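Local coordinates for polysaccharide Lyase Family 6 (Bacteroides cellulosilyticus, PDB 6QPS), which probably cleaves mannuronic acid-rich stretches of alginate, as a calcium-binding lyase of polysaccharide lyase family 6 from a human gut bacterium, at residues L225-I230 with C251-R256; G272-I277 with I296-T301; L315-G320 with H340-V345; V321-T326 with G364-R369. All blocks are in the same frame, centred on the assembly; numbering follows the deposited sequence. Where two conformers were deposited one is given.

Contact 1. Residues L225-I230 with C251-R256; sequences LESRTI and CHNVLR
Successive coils of a parallel beta-helix, the fold of this lyase family, are joined here at a turn, where Asn253 and Thr229 lie side by side and point the same way. OD1 of Asn253 takes the backbone N-H of Thr229 at 2.9 Å, in the carbonyl plane and on a lone pair. A chi1 of -58° sets the amide beside its own backbone N, leaving OD1 turned to the neighbouring coil, while ND2 is spent on Ser250 OG. With an alanine here, the amide N-H of Thr229 is likely to lose its acceptor and the turn to be less firmly fixed. Backbone bonds flank this point: Ser227 N meets Cys251 O at 3.0 Å, nearly straight at 170°, and Val254 N meets Thr229 O at 2.9 Å, where parallel pairing with Ile230 begins. On the outer side Arg228, in one of two modelled conformers, brings NH1 within 2.9 Å of His252 O, edge-on to the guanidinium. Asn275 of the next coil offers its OD1 to Asn253 N in the same way, so at these two turns a side-chain oxygen satisfies a buried amide N-H that strand pairing does not reach.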
loop_
_atom_site.group_PDB
_atom_site.type_symbol
_atom_site.label_atom_id
_atom_site.label_comp_id
_atom_site.label_asym_id
_atom_site.label_seq_id
_atom_site.Cartn_x
_atom_site.Cartn_y
_atom_site.Cartn_z
ATOM N N LEU A 225 -8.953 -6.769 14.027
ATOM C CA LEU A 225 -10.253 -6.303 13.564
ATOM C C LEU A 225 -10.370 -6.371 12.044
ATOM O O LEU A 225 -9.392 -6.204 11.309
ATOM C CB LEU A 225 -10.478 -4.854 14.001
ATOM C CG LEU A 225 -10.363 -4.601 15.498
ATOM C CD1 LEU A 225 -10.430 -3.094 15.784
ATOM C CD2 LEU A 225 -11.439 -5.366 16.261
ATOM N N GLU A 226 -11.603 -6.567 11.572
ATOM C CA GLU A 226 -11.882 -6.597 10.135
ATOM C C GLU A 226 -11.889 -5.186 9.567
ATOM O O GLU A 226 -12.617 -4.313 10.056
ATOM C CB GLU A 226 -13.230 -7.290 9.871
ATOM C CG GLU A 226 -13.634 -7.373 8.394
ATOM C CD GLU A 226 -14.860 -8.250 8.086
ATOM O OE1 GLU A 226 -15.392 -8.882 9.015
ATOM O OE2 GLU A 226 -15.270 -8.282 6.903
ATOM N N SER A 227 -11.079 -4.978 8.528
ATOM C CA SER A 227 -10.942 -3.708 7.834
ATOM C C SER A 227 -11.624 -3.708 6.472
ATOM O O SER A 227 -12.391 -2.791 6.163
ATOM C CB SER A 227 -9.440 -3.402 7.700
ATOM O OG SER A 227 -9.206 -2.161 7.048
ATOM N N ARG A 228 -11.350 -4.716 5.649
ATOM C CA ARG A 228 -11.955 -4.836 4.333
ATOM C C ARG A 228 -11.588 -3.658 3.426
ATOM O O ARG A 228 -12.395 -3.212 2.600
ATOM C CB ARG A 228 -13.467 -5.045 4.445
ATOM C CG ARG A 228 -14.032 -5.890 3.342
ATOM C CD ARG A 228 -13.916 -7.389 3.599
ATOM N NE ARG A 228 -14.478 -8.106 2.460
ATOM C CZ ARG A 228 -13.791 -8.860 1.611
ATOM N NH1 ARG A 228 -12.487 -9.033 1.750
ATOM N NH2 ARG A 228 -14.415 -9.458 0.604
ATOM N N THR A 229 -10.336 -3.191 3.527
ATOM C CA THR A 229 -9.817 -2.190 2.597
ATOM C C THR A 229 -9.400 -2.876 1.294
ATOM O O THR A 229 -8.794 -3.952 1.322
ATOM C CB THR A 229 -8.599 -1.488 3.204
ATOM O OG1 THR A 229 -8.937 -0.960 4.489
ATOM C CG2 THR A 229 -8.126 -0.334 2.319
ATOM N N ILE A 230 -9.695 -2.239 0.159
ATOM C CA ILE A 230 -9.322 -2.749 -1.167
ATOM C C ILE A 230 -8.274 -1.822 -1.769
ATOM O O ILE A 230 -8.516 -0.618 -1.943
ATOM C CB ILE A 230 -10.542 -2.906 -2.091
ATOM C CG1 ILE A 230 -11.519 -3.919 -1.492
ATOM C CG2 ILE A 230 -10.098 -3.310 -3.503
ATOM C CD1 ILE A 230 -12.782 -4.101 -2.277
ATOM N N CYS A 251 -7.428 -7.223 9.208
ATOM C CA CYS A 251 -7.977 -8.444 8.629
ATOM C C CYS A 251 -8.846 -8.215 7.397
ATOM O O CYS A 251 -9.523 -7.188 7.258
ATOM C CB CYS A 251 -8.799 -9.221 9.675
ATOM S SG CYS A 251 -7.951 -9.679 11.205
ATOM N N HIS A 252 -8.850 -9.221 6.515
ATOM C CA HIS A 252 -9.797 -9.315 5.401
ATOM C C HIS A 252 -9.615 -8.218 4.349
ATOM O O HIS A 252 -10.561 -7.876 3.639
ATOM C CB HIS A 252 -11.254 -9.374 5.870
ATOM C CG HIS A 252 -11.575 -10.501 6.792
ATOM N ND1 HIS A 252 -11.723 -11.801 6.351
ATOM C CD2 HIS A 252 -11.822 -10.524 8.125
ATOM C CE1 HIS A 252 -12.056 -12.568 7.375
ATOM N NE2 HIS A 252 -12.124 -11.822 8.461
ATOM N N ASN A 253 -8.404 -7.679 4.204
ATOM C CA ASN A 253 -8.121 -6.715 3.155
ATOM C C ASN A 253 -7.867 -7.439 1.834
ATOM O O ASN A 253 -7.555 -8.633 1.797
ATOM C CB ASN A 253 -6.907 -5.872 3.557
ATOM C CG ASN A 253 -7.150 -5.159 4.879
ATOM O OD1 ASN A 253 -7.990 -4.255 4.955
ATOM N ND2 ASN A 253 -6.432 -5.549 5.924
ATOM N N VAL A 254 -7.988 -6.696 0.742
ATOM C CA VAL A 254 -7.806 -7.224 -0.613
ATOM C C VAL A 254 -6.767 -6.356 -1.316
ATOM O O VAL A 254 -6.953 -5.139 -1.423
ATOM C CB VAL A 254 -9.107 -7.212 -1.431
ATOM C CG1 VAL A 254 -8.882 -7.784 -2.798
ATOM C CG2 VAL A 254 -10.196 -8.029 -0.742
ATOM N N LEU A 255 -5.680 -6.969 -1.787
ATOM C CA LEU A 255 -4.601 -6.260 -2.479
ATOM C C LEU A 255 -4.462 -6.929 -3.844
ATOM O O LEU A 255 -4.015 -8.084 -3.930
ATOM C CB LEU A 255 -3.307 -6.301 -1.658
ATOM C CG LEU A 255 -3.443 -5.580 -0.300
ATOM C CD1 LEU A 255 -3.766 -6.562 0.825
ATOM C CD2 LEU A 255 -2.231 -4.734 0.043
ATOM N N ARG A 256 -4.879 -6.225 -4.907
ATOM C CA ARG A 256 -5.090 -6.833 -6.217
ATOM C C ARG A 256 -4.523 -5.977 -7.348
ATOM O O ARG A 256 -4.798 -4.778 -7.434
ATOM C CB ARG A 256 -6.597 -7.077 -6.445
ATOM C CG ARG A 256 -6.959 -7.575 -7.816
ATOM C CD ARG A 256 -8.470 -7.612 -8.042
ATOM N NE ARG A 256 -9.148 -8.559 -7.150
ATOM C CZ ARG A 256 -10.153 -8.254 -6.340
ATOM N NH1 ARG A 256 -10.604 -7.012 -6.260
ATOM N NH2 ARG A 256 -10.700 -9.217 -5.601
#

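Contact 2. Residues G272-I277 with I296-T301; sequences GHYNVI and INQGHT
His300 packs tightly against Asn275, its ring held at both nitrogens. ND1 accepts the backbone N of Asn275 at 3.1 Å, with that donor only 5° out of the ring plane, and NE2 gives its proton to Ile296 O at 2.9 Å; two in-plane bonds therefore fix the rotation of the imidazole. The Asn275 amide runs alongside it, the planes 11° apart, and Gln298 O lies above one ring face toward the rim. That same carbonyl receives Tyr274 N at 2.9 Å. These are the turns between adjacent coils of the parallel beta-helix, and beyond them the regular pairing resumes, with Ile277 N on Thr301 O at 2.9 Å. The outer side is looser. Tyr274 and Gln298 lie side by side, ring and amide almost perpendicular, but OH and OE1 stay 3.8 Å apart and are linked through Arg324 NH1, which bonds to both. Gly299 slips its CA to 3.6 Å from Tyr274 CD1, where a side chain would collide with the ring. At the other, buried end a water bridges Gly272 N and Asn297 OD1, 2.9 Å from the latter, while Asn297 ND2 turns to Arg270 O.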
loop_
_atom_site.group_PDB
_atom_site.type_symbol
_atom_site.label_atom_id
_atom_site.label_comp_id
_atom_site.label_asym_id
_atom_site.label_seq_id
_atom_site.Cartn_x
_atom_site.Cartn_y
_atom_site.Cartn_z
ATOM N N GLY A 272 -2.642 -9.237 11.550
ATOM C CA GLY A 272 -3.969 -9.555 11.049
ATOM C C GLY A 272 -4.019 -10.703 10.045
ATOM O O GLY A 272 -3.005 -11.190 9.529
ATOM N N HIS A 273 -5.248 -11.149 9.770
ATOM C CA HIS A 273 -5.526 -12.463 9.182
ATOM C C HIS A 273 -6.440 -12.339 7.969
ATOM O O HIS A 273 -7.168 -11.351 7.790
ATOM C CB HIS A 273 -6.160 -13.412 10.234
ATOM C CG HIS A 273 -5.497 -13.303 11.570
ATOM N ND1 HIS A 273 -4.210 -13.750 11.808
ATOM C CD2 HIS A 273 -5.916 -12.709 12.711
ATOM C CE1 HIS A 273 -3.893 -13.474 13.066
ATOM N NE2 HIS A 273 -4.894 -12.804 13.616
ATOM N N TYR A 274 -6.397 -13.376 7.135
ATOM C CA TYR A 274 -7.354 -13.572 6.043
ATOM C C TYR A 274 -7.269 -12.508 4.951
ATOM O O TYR A 274 -8.278 -12.123 4.343
ATOM C CB TYR A 274 -8.784 -13.675 6.577
ATOM C CG TYR A 274 -9.030 -14.664 7.693
ATOM C CD1 TYR A 274 -8.925 -16.032 7.471
ATOM C CD2 TYR A 274 -9.395 -14.241 8.962
ATOM C CE1 TYR A 274 -9.193 -16.943 8.469
ATOM C CE2 TYR A 274 -9.674 -15.151 9.960
ATOM C CZ TYR A 274 -9.523 -16.502 9.732
ATOM O OH TYR A 274 -9.801 -17.402 10.741
ATOM N N ASN A 275 -6.062 -12.031 4.663
ATOM C CA ASN A 275 -5.844 -11.083 3.581
ATOM C C ASN A 275 -5.750 -11.809 2.251
ATOM O O ASN A 275 -5.237 -12.926 2.173
ATOM C CB ASN A 275 -4.613 -10.241 3.899
ATOM C CG ASN A 275 -4.867 -9.337 5.110
ATOM O OD1 ASN A 275 -5.787 -8.498 5.092
ATOM N ND2 ASN A 275 -4.129 -9.540 6.196
ATOM N N VAL A 276 -6.322 -11.199 1.213
ATOM C CA VAL A 276 -6.441 -11.788 -0.116
ATOM C C VAL A 276 -5.526 -11.005 -1.056
ATOM O O VAL A 276 -5.707 -9.794 -1.238
ATOM C CB VAL A 276 -7.909 -11.805 -0.573
ATOM C CG1 VAL A 276 -8.024 -12.339 -2.000
ATOM C CG2 VAL A 276 -8.794 -12.638 0.391
ATOM N N ILE A 277 -4.542 -11.700 -1.636
ATOM C CA ILE A 277 -3.435 -11.097 -2.385
ATOM C C ILE A 277 -3.479 -11.700 -3.787
ATOM O O ILE A 277 -3.008 -12.827 -3.994
ATOM C CB ILE A 277 -2.092 -11.389 -1.700
ATOM C CG1 ILE A 277 -2.136 -11.136 -0.176
ATOM C CG2 ILE A 277 -1.001 -10.581 -2.330
ATOM C CD1 ILE A 277 -2.422 -9.720 0.235
ATOM N N ILE A 296 3.262 -13.512 7.548
ATOM C CA ILE A 296 3.117 -13.735 8.985
ATOM C C ILE A 296 1.597 -13.868 9.176
ATOM O O ILE A 296 0.813 -13.477 8.306
ATOM C CB ILE A 296 3.707 -12.532 9.780
ATOM C CG1 ILE A 296 5.178 -12.319 9.391
ATOM C CG2 ILE A 296 3.581 -12.669 11.302
ATOM C CD1 ILE A 296 5.627 -10.891 9.547
ATOM N N ASN A 297 1.164 -14.478 10.292
ATOM C CA ASN A 297 -0.267 -14.603 10.619
ATOM C C ASN A 297 -1.019 -15.597 9.727
ATOM O O ASN A 297 -0.408 -16.347 8.966
ATOM C CB ASN A 297 -0.964 -13.236 10.615
ATOM C CG ASN A 297 -0.108 -12.139 11.205
ATOM O OD1 ASN A 297 0.019 -12.040 12.397
ATOM N ND2 ASN A 297 0.515 -11.332 10.354
ATOM N N GLN A 298 -2.345 -15.674 9.863
ATOM C CA GLN A 298 -3.057 -16.815 9.308
ATOM C C GLN A 298 -4.108 -16.454 8.273
ATOM O O GLN A 298 -4.605 -15.331 8.206
ATOM C CB GLN A 298 -3.671 -17.687 10.414
ATOM C CG GLN A 298 -4.705 -17.031 11.276
ATOM C CD GLN A 298 -5.305 -17.990 12.332
ATOM O OE1 GLN A 298 -6.465 -18.328 12.254
ATOM N NE2 GLN A 298 -4.512 -18.388 13.310
ATOM N N GLY A 299 -4.476 -17.469 7.497
ATOM C CA GLY A 299 -5.707 -17.434 6.748
ATOM C C GLY A 299 -5.663 -16.793 5.385
ATOM O O GLY A 299 -6.709 -16.736 4.722
ATOM N N HIS A 300 -4.512 -16.328 4.933
ATOM C CA HIS A 300 -4.397 -15.571 3.687
ATOM C C HIS A 300 -4.509 -16.475 2.465
ATOM O O HIS A 300 -4.184 -17.669 2.504
ATOM C CB HIS A 300 -3.052 -14.830 3.611
ATOM C CG HIS A 300 -2.624 -14.209 4.908
ATOM N ND1 HIS A 300 -3.318 -13.185 5.533
ATOM C CD2 HIS A 300 -1.567 -14.497 5.702
ATOM C CE1 HIS A 300 -2.682 -12.872 6.653
ATOM N NE2 HIS A 300 -1.617 -13.645 6.768
ATOM N N THR A 301 -4.964 -15.880 1.363
ATOM C CA THR A 301 -4.994 -16.530 0.051
ATOM C C THR A 301 -4.144 -15.702 -0.910
ATOM O O THR A 301 -4.392 -14.504 -1.078
ATOM C CB THR A 301 -6.435 -16.694 -0.438
ATOM O OG1 THR A 301 -7.187 -17.450 0.533
ATOM C CG2 THR A 301 -6.463 -17.449 -1.762
HETATM O O HOH W 1 -1.812 -10.562 14.063
#

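Contact 3. Residues L315-G320 with H340-V345; sequences LLVRVG and HRVENV
The carbonyl O of Arg318 meets Val342 in two ways. A water donates to it at 2.8 Å and in turn accepts the backbone N-H of Val342 at 2.9 Å, while the methyl CG2 of Val342 comes to 3.4 Å from the same oxygen. Arg318 O and Val342 N are 4.5 Å apart, too far for a direct bond, and the water fills the step with an angle of about 105° between its two partners, close to tetrahedral. Beside this bridge the contact is apolar. The side chains of Val317 and Val342 cross at about a right angle, CG1 to CG1 at 3.9 Å; in each valine that methyl stands opposite the backbone N (chi1 -179° and 173°), and this puts the two branches against one another. Leu359 and Ile295 of flanking strands extend the apolar surroundings. Further along, Gly320 lays its CA 4.0 Å from Arg341 N, and any CB there would run into that nitrogen. The arginine side chains take their polar ends elsewhere: Arg318 NH1 donates to Val319 O at 2.9 Å from above the carbonyl plane and also to Arg363 O, with Tyr339 in a cation-pi contact, whereas Arg341 reaches Glu323 and Met367 O. Strand 313-318 and the residues following it are thus joined to the loop returning toward strand 345-353, in the interior of the protein. The chemistry implies a join made by a bridging water and valine methyls, in which the water satisfies a backbone donor and acceptor that are too widely spaced to meet.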
loop_
_atom_site.group_PDB
_atom_site.type_symbol
_atom_site.label_atom_id
_atom_site.label_comp_id
_atom_site.label_asym_id
_atom_site.label_seq_id
_atom_site.Cartn_x
_atom_site.Cartn_y
_atom_site.Cartn_z
ATOM N N LEU A 315 9.407 -14.731 -1.742
ATOM C CA LEU A 315 8.396 -15.129 -0.765
ATOM C C LEU A 315 9.121 -15.418 0.536
ATOM O O LEU A 315 10.096 -16.170 0.535
ATOM C CB LEU A 315 7.668 -16.410 -1.190
ATOM C CG LEU A 315 6.650 -16.920 -0.164
ATOM C CD1 LEU A 315 5.425 -16.043 -0.030
ATOM C CD2 LEU A 315 6.258 -18.362 -0.540
ATOM N N LEU A 316 8.639 -14.867 1.646
ATOM C CA LEU A 316 9.145 -15.207 2.969
ATOM C C LEU A 316 7.980 -15.675 3.829
ATOM O O LEU A 316 6.968 -14.970 3.929
ATOM C CB LEU A 316 9.852 -14.006 3.600
ATOM C CG LEU A 316 10.682 -14.274 4.860
ATOM C CD1 LEU A 316 11.811 -13.245 4.994
ATOM C CD2 LEU A 316 9.813 -14.289 6.110
ATOM N N VAL A 317 8.114 -16.867 4.421
ATOM C CA VAL A 317 7.119 -17.416 5.349
ATOM C C VAL A 317 7.804 -17.570 6.710
ATOM O O VAL A 317 8.721 -18.381 6.868
ATOM C CB VAL A 317 6.516 -18.739 4.857
ATOM C CG1 VAL A 317 5.456 -19.240 5.860
ATOM C CG2 VAL A 317 5.893 -18.571 3.471
ATOM N N ARG A 318 7.363 -16.789 7.693
ATOM C CA ARG A 318 8.085 -16.624 8.945
ATOM C C ARG A 318 7.553 -17.552 10.036
ATOM O O ARG A 318 6.364 -17.890 10.065
ATOM C CB ARG A 318 7.927 -15.184 9.426
ATOM C CG ARG A 318 9.007 -14.717 10.412
ATOM C CD ARG A 318 8.608 -13.441 11.148
ATOM N NE ARG A 318 9.676 -12.890 12.008
ATOM C CZ ARG A 318 9.941 -13.286 13.244
ATOM N NH1 ARG A 318 9.237 -14.258 13.812
ATOM N NH2 ARG A 318 10.929 -12.714 13.918
ATOM N N VAL A 319 8.434 -17.933 10.964
ATOM C CA VAL A 319 7.966 -18.514 12.223
ATOM C C VAL A 319 7.254 -17.437 13.031
ATOM O O VAL A 319 7.438 -16.234 12.812
ATOM C CB VAL A 319 9.107 -19.136 13.045
ATOM C CG1 VAL A 319 9.796 -20.244 12.280
ATOM C CG2 VAL A 319 10.118 -18.067 13.508
ATOM N N GLY A 320 6.433 -17.874 13.984
ATOM C CA GLY A 320 5.818 -16.955 14.921
ATOM C C GLY A 320 6.336 -17.115 16.331
ATOM O O GLY A 320 6.954 -18.130 16.661
ATOM N N HIS A 340 2.940 -13.620 14.864
ATOM C CA HIS A 340 1.950 -14.657 15.123
ATOM C C HIS A 340 2.043 -15.768 14.085
ATOM O O HIS A 340 2.319 -15.524 12.900
ATOM C CB HIS A 340 0.559 -14.031 15.233
ATOM C CG HIS A 340 0.464 -13.048 16.354
ATOM N ND1 HIS A 340 0.911 -11.747 16.237
ATOM C CD2 HIS A 340 0.044 -13.195 17.633
ATOM C CE1 HIS A 340 0.721 -11.122 17.386
ATOM N NE2 HIS A 340 0.213 -11.982 18.256
ATOM N N ARG A 341 1.819 -17.002 14.559
ATOM C CA ARG A 341 2.018 -18.193 13.736
ATOM C C ARG A 341 1.355 -18.093 12.359
ATOM O O ARG A 341 0.202 -17.659 12.213
ATOM C CB ARG A 341 1.474 -19.431 14.466
ATOM C CG ARG A 341 1.868 -20.743 13.802
ATOM C CD ARG A 341 1.024 -21.934 14.299
ATOM N NE ARG A 341 1.266 -22.344 15.674
ATOM C CZ ARG A 341 2.139 -23.280 16.060
ATOM N NH1 ARG A 341 2.915 -23.891 15.180
ATOM N NH2 ARG A 341 2.233 -23.602 17.335
ATOM N N VAL A 342 2.086 -18.525 11.336
ATOM C CA VAL A 342 1.511 -18.701 10.015
ATOM C C VAL A 342 0.739 -20.013 9.991
ATOM O O VAL A 342 1.310 -21.083 10.218
ATOM C CB VAL A 342 2.589 -18.681 8.926
ATOM C CG1 VAL A 342 1.977 -19.042 7.577
ATOM C CG2 VAL A 342 3.284 -17.314 8.857
ATOM N N GLU A 343 -0.556 -19.948 9.688
ATOM C CA GLU A 343 -1.309 -21.180 9.470
ATOM C C GLU A 343 -2.403 -20.932 8.442
ATOM O O GLU A 343 -2.913 -19.814 8.309
ATOM C CB GLU A 343 -1.860 -21.900 10.715
ATOM C CG GLU A 343 -2.288 -21.087 11.849
ATOM C CD GLU A 343 -2.621 -21.938 13.092
ATOM O OE1 GLU A 343 -2.886 -23.151 12.979
ATOM O OE2 GLU A 343 -2.630 -21.392 14.206
ATOM N N ASN A 344 -2.764 -21.993 7.730
ATOM C CA ASN A 344 -3.925 -21.996 6.832
ATOM C C ASN A 344 -3.781 -20.965 5.719
ATOM O O ASN A 344 -4.676 -20.157 5.471
ATOM C CB ASN A 344 -5.235 -21.802 7.601
ATOM C CG ASN A 344 -5.292 -22.637 8.851
ATOM O OD1 ASN A 344 -4.975 -23.838 8.850
ATOM N ND2 ASN A 344 -5.716 -22.027 9.944
ATOM N N VAL A 345 -2.638 -20.995 5.043
ATOM C CA VAL A 345 -2.312 -20.051 3.983
ATOM C C VAL A 345 -2.188 -20.833 2.678
ATOM O O VAL A 345 -1.459 -21.835 2.611
ATOM C CB VAL A 345 -1.009 -19.276 4.285
ATOM C CG1 VAL A 345 -0.590 -18.423 3.097
ATOM C CG2 VAL A 345 -1.167 -18.385 5.530
HETATM O O HOH W 2 4.715 -19.629 11.583
#

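Contact 4. Residues V321-T326 with G364-R369; sequences VYERPT and GEKMPR
Two surface loops at the turns of the parallel beta-helix come together where Lys366 lies across Val321 and Glu323. The aliphatic part of the lysine does most of the touching: CG and CE rest 3.6 and 3.5 Å from Val321 O. CG stands beside the backbone N (chi1 -48°), and a bend at chi2 (-56°) folds the chain over that carbonyl before its extended end passes the carboxylate of Glu323, crossing that side chain at about a right angle. Lys366 NZ ends 3.9 Å from Glu323 OE2, a long salt bridge; the same oxygen also pairs with Arg341. A serine in place of this lysine is likely to leave the Val321 carbonyl without its aliphatic cover and Glu323 with one positive neighbour fewer. In the conformer described, one of two, a water links Arg369 NH1 to Glu323 OE2. Glu323 OE1 lies 4.2 Å from Arg369 NH2 but well out of the guanidinium plane, so only the opposite charges are near each other; the firmer bond of NH2 is to Glu343. The Val321 carbonyl also receives a water at 2.8 Å, and the water accepts Glu365 N at 2.9 Å, so one oxygen meets both a solvent bridge and the lysine methylenes. Beside it the CA of Gly364 sits 4.2 Å from Val321 CG2; its backbone angles (phi 136°) call for glycine, and a side chain would press toward Val321 N. Glu365 and Lys366 both face Gly320, the arrangement of a classic beta bulge, here placed in the loop that leads from strand 357-361 to strand 371-379.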
loop_
_atom_site.group_PDB
_atom_site.type_symbol
_atom_site.label_atom_id
_atom_site.label_comp_id
_atom_site.label_asym_id
_atom_site.label_seq_id
_atom_site.Cartn_x
_atom_site.Cartn_y
_atom_site.Cartn_z
ATOM N N VAL A 321 6.086 -16.106 17.158
ATOM C CA VAL A 321 6.387 -16.148 18.575
ATOM C C VAL A 321 5.174 -16.592 19.368
ATOM O O VAL A 321 5.322 -17.305 20.365
ATOM C CB VAL A 321 6.897 -14.767 19.051
ATOM C CG1 VAL A 321 7.158 -14.761 20.547
ATOM C CG2 VAL A 321 8.155 -14.348 18.269
ATOM N N TYR A 322 3.979 -16.149 18.966
ATOM C CA TYR A 322 2.753 -16.455 19.693
ATOM C C TYR A 322 1.708 -17.032 18.752
ATOM O O TYR A 322 1.776 -16.882 17.533
ATOM C CB TYR A 322 2.156 -15.204 20.378
ATOM C CG TYR A 322 3.105 -14.562 21.347
ATOM C CD1 TYR A 322 3.394 -15.167 22.552
ATOM C CD2 TYR A 322 3.737 -13.355 21.048
ATOM C CE1 TYR A 322 4.277 -14.601 23.436
ATOM C CE2 TYR A 322 4.623 -12.776 21.931
ATOM C CZ TYR A 322 4.892 -13.407 23.117
ATOM O OH TYR A 322 5.777 -12.844 24.017
ATOM N N GLU A 323 0.723 -17.702 19.352
ATOM C CA GLU A 323 -0.464 -18.063 18.600
ATOM C C GLU A 323 -1.339 -16.825 18.387
ATOM O O GLU A 323 -1.213 -15.825 19.087
ATOM C CB GLU A 323 -1.289 -19.110 19.359
ATOM C CG GLU A 323 -0.516 -20.321 19.886
ATOM C CD GLU A 323 -0.109 -21.305 18.792
ATOM O OE1 GLU A 323 -0.402 -21.085 17.602
ATOM O OE2 GLU A 323 0.520 -22.319 19.150
ATOM N N ARG A 324 -2.256 -16.915 17.431
ATOM C CA ARG A 324 -3.282 -15.889 17.307
ATOM C C ARG A 324 -4.011 -15.741 18.642
ATOM O O ARG A 324 -4.436 -16.749 19.222
ATOM C CB ARG A 324 -4.275 -16.302 16.230
ATOM C CG ARG A 324 -5.549 -15.509 16.191
ATOM C CD ARG A 324 -6.368 -15.868 14.930
ATOM N NE ARG A 324 -7.688 -15.268 14.962
ATOM C CZ ARG A 324 -8.675 -15.589 14.134
ATOM N NH1 ARG A 324 -8.468 -16.522 13.216
ATOM N NH2 ARG A 324 -9.850 -14.980 14.247
ATOM N N PRO A 325 -4.201 -14.521 19.146
ATOM C CA PRO A 325 -4.836 -14.353 20.459
ATOM C C PRO A 325 -6.315 -14.690 20.427
ATOM O O PRO A 325 -6.976 -14.614 19.383
ATOM C CB PRO A 325 -4.630 -12.864 20.771
ATOM C CG PRO A 325 -4.535 -12.215 19.382
ATOM C CD PRO A 325 -3.769 -13.241 18.552
ATOM N N THR A 326 -6.814 -15.095 21.589
ATOM C CA THR A 326 -8.237 -15.243 21.849
ATOM C C THR A 326 -8.674 -14.141 22.809
ATOM O O THR A 326 -7.875 -13.299 23.239
ATOM C CB THR A 326 -8.541 -16.622 22.437
ATOM O OG1 THR A 326 -7.938 -16.725 23.733
ATOM C CG2 THR A 326 -8.016 -17.723 21.527
ATOM N N GLY A 364 11.354 -17.423 17.011
ATOM C CA GLY A 364 10.129 -17.963 17.564
ATOM C C GLY A 364 10.023 -19.467 17.450
ATOM O O GLY A 364 10.757 -20.089 16.679
ATOM N N GLU A 365 9.105 -20.061 18.205
ATOM C CA GLU A 365 8.905 -21.502 18.226
ATOM C C GLU A 365 7.603 -21.955 17.573
ATOM O O GLU A 365 7.315 -23.155 17.583
ATOM C CB GLU A 365 8.937 -22.002 19.669
ATOM C CG GLU A 365 10.309 -21.882 20.304
ATOM C CD GLU A 365 11.341 -22.778 19.623
ATOM O OE1 GLU A 365 11.019 -23.954 19.319
ATOM O OE2 GLU A 365 12.465 -22.305 19.366
ATOM N N LYS A 366 6.818 -21.053 16.983
ATOM C CA LYS A 366 5.554 -21.444 16.352
ATOM C C LYS A 366 5.831 -21.645 14.870
ATOM O O LYS A 366 5.865 -20.686 14.097
ATOM C CB LYS A 366 4.458 -20.407 16.598
ATOM C CG LYS A 366 4.331 -19.959 18.076
ATOM C CD LYS A 366 4.115 -21.098 19.054
ATOM C CE LYS A 366 3.985 -20.551 20.481
ATOM N NZ LYS A 366 3.595 -21.611 21.449
ATOM N N MET A 367 6.072 -22.901 14.474
ATOM C CA MET A 367 6.373 -23.206 13.082
ATOM C C MET A 367 5.151 -22.997 12.180
ATOM O O MET A 367 4.003 -23.128 12.624
ATOM C CB MET A 367 6.810 -24.671 12.962
ATOM C CG MET A 367 7.999 -25.072 13.825
ATOM S SD MET A 367 9.520 -24.186 13.422
ATOM C CE MET A 367 9.668 -23.143 14.871
ATOM N N PRO A 368 5.361 -22.697 10.901
ATOM C CA PRO A 368 4.218 -22.624 9.980
ATOM C C PRO A 368 3.502 -23.965 9.886
ATOM O O PRO A 368 4.126 -25.026 9.891
ATOM C CB PRO A 368 4.839 -22.238 8.631
ATOM C CG PRO A 368 6.230 -21.759 8.948
ATOM C CD PRO A 368 6.639 -22.402 10.234
ATOM N N ARG A 369 2.176 -23.902 9.777
ATOM C CA ARG A 369 1.320 -25.079 9.720
ATOM C C ARG A 369 0.294 -24.884 8.615
ATOM O O ARG A 369 -0.242 -23.790 8.455
ATOM C CB ARG A 369 0.561 -25.286 11.058
ATOM C CG ARG A 369 1.448 -25.557 12.254
ATOM C CD ARG A 369 0.635 -26.118 13.404
ATOM N NE ARG A 369 -0.431 -25.221 13.849
ATOM C CZ ARG A 369 -0.901 -25.195 15.094
ATOM N NH1 ARG A 369 -0.393 -26.011 16.007
ATOM N NH2 ARG A 369 -1.877 -24.363 15.432
HETATM O O HOH W 3 7.700 -18.860 20.432
HETATM O O HOH W 4 -1.245 -24.909 18.717
#

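Overall arrangement
Contacts 1, 2 and 3 come in series along the chain, whereas the segments of contacts 3 and 4 interleave. The centres of contacts 1 and 2 are 9 Å apart, as are those of contacts 2 and 3; those of contacts 3 and 4 are 8 Å apart. Probable backbone hydrogen bonds join each pair of neighbours: Leu255 N to Val276 O at 2.9 Å, Gly299 N to Glu343 O at 2.9 Å, and Gly320 N to Lys366 O at 2.9 Å. Arg324 also ties contact 4 to contact 2. The calcium ion, bound by Asn210, Glu213, Glu242 and Glu244, lies about 13 Å from the side chains of Asn297 and Arg318, whereas contacts 1 and 4 lie away from it.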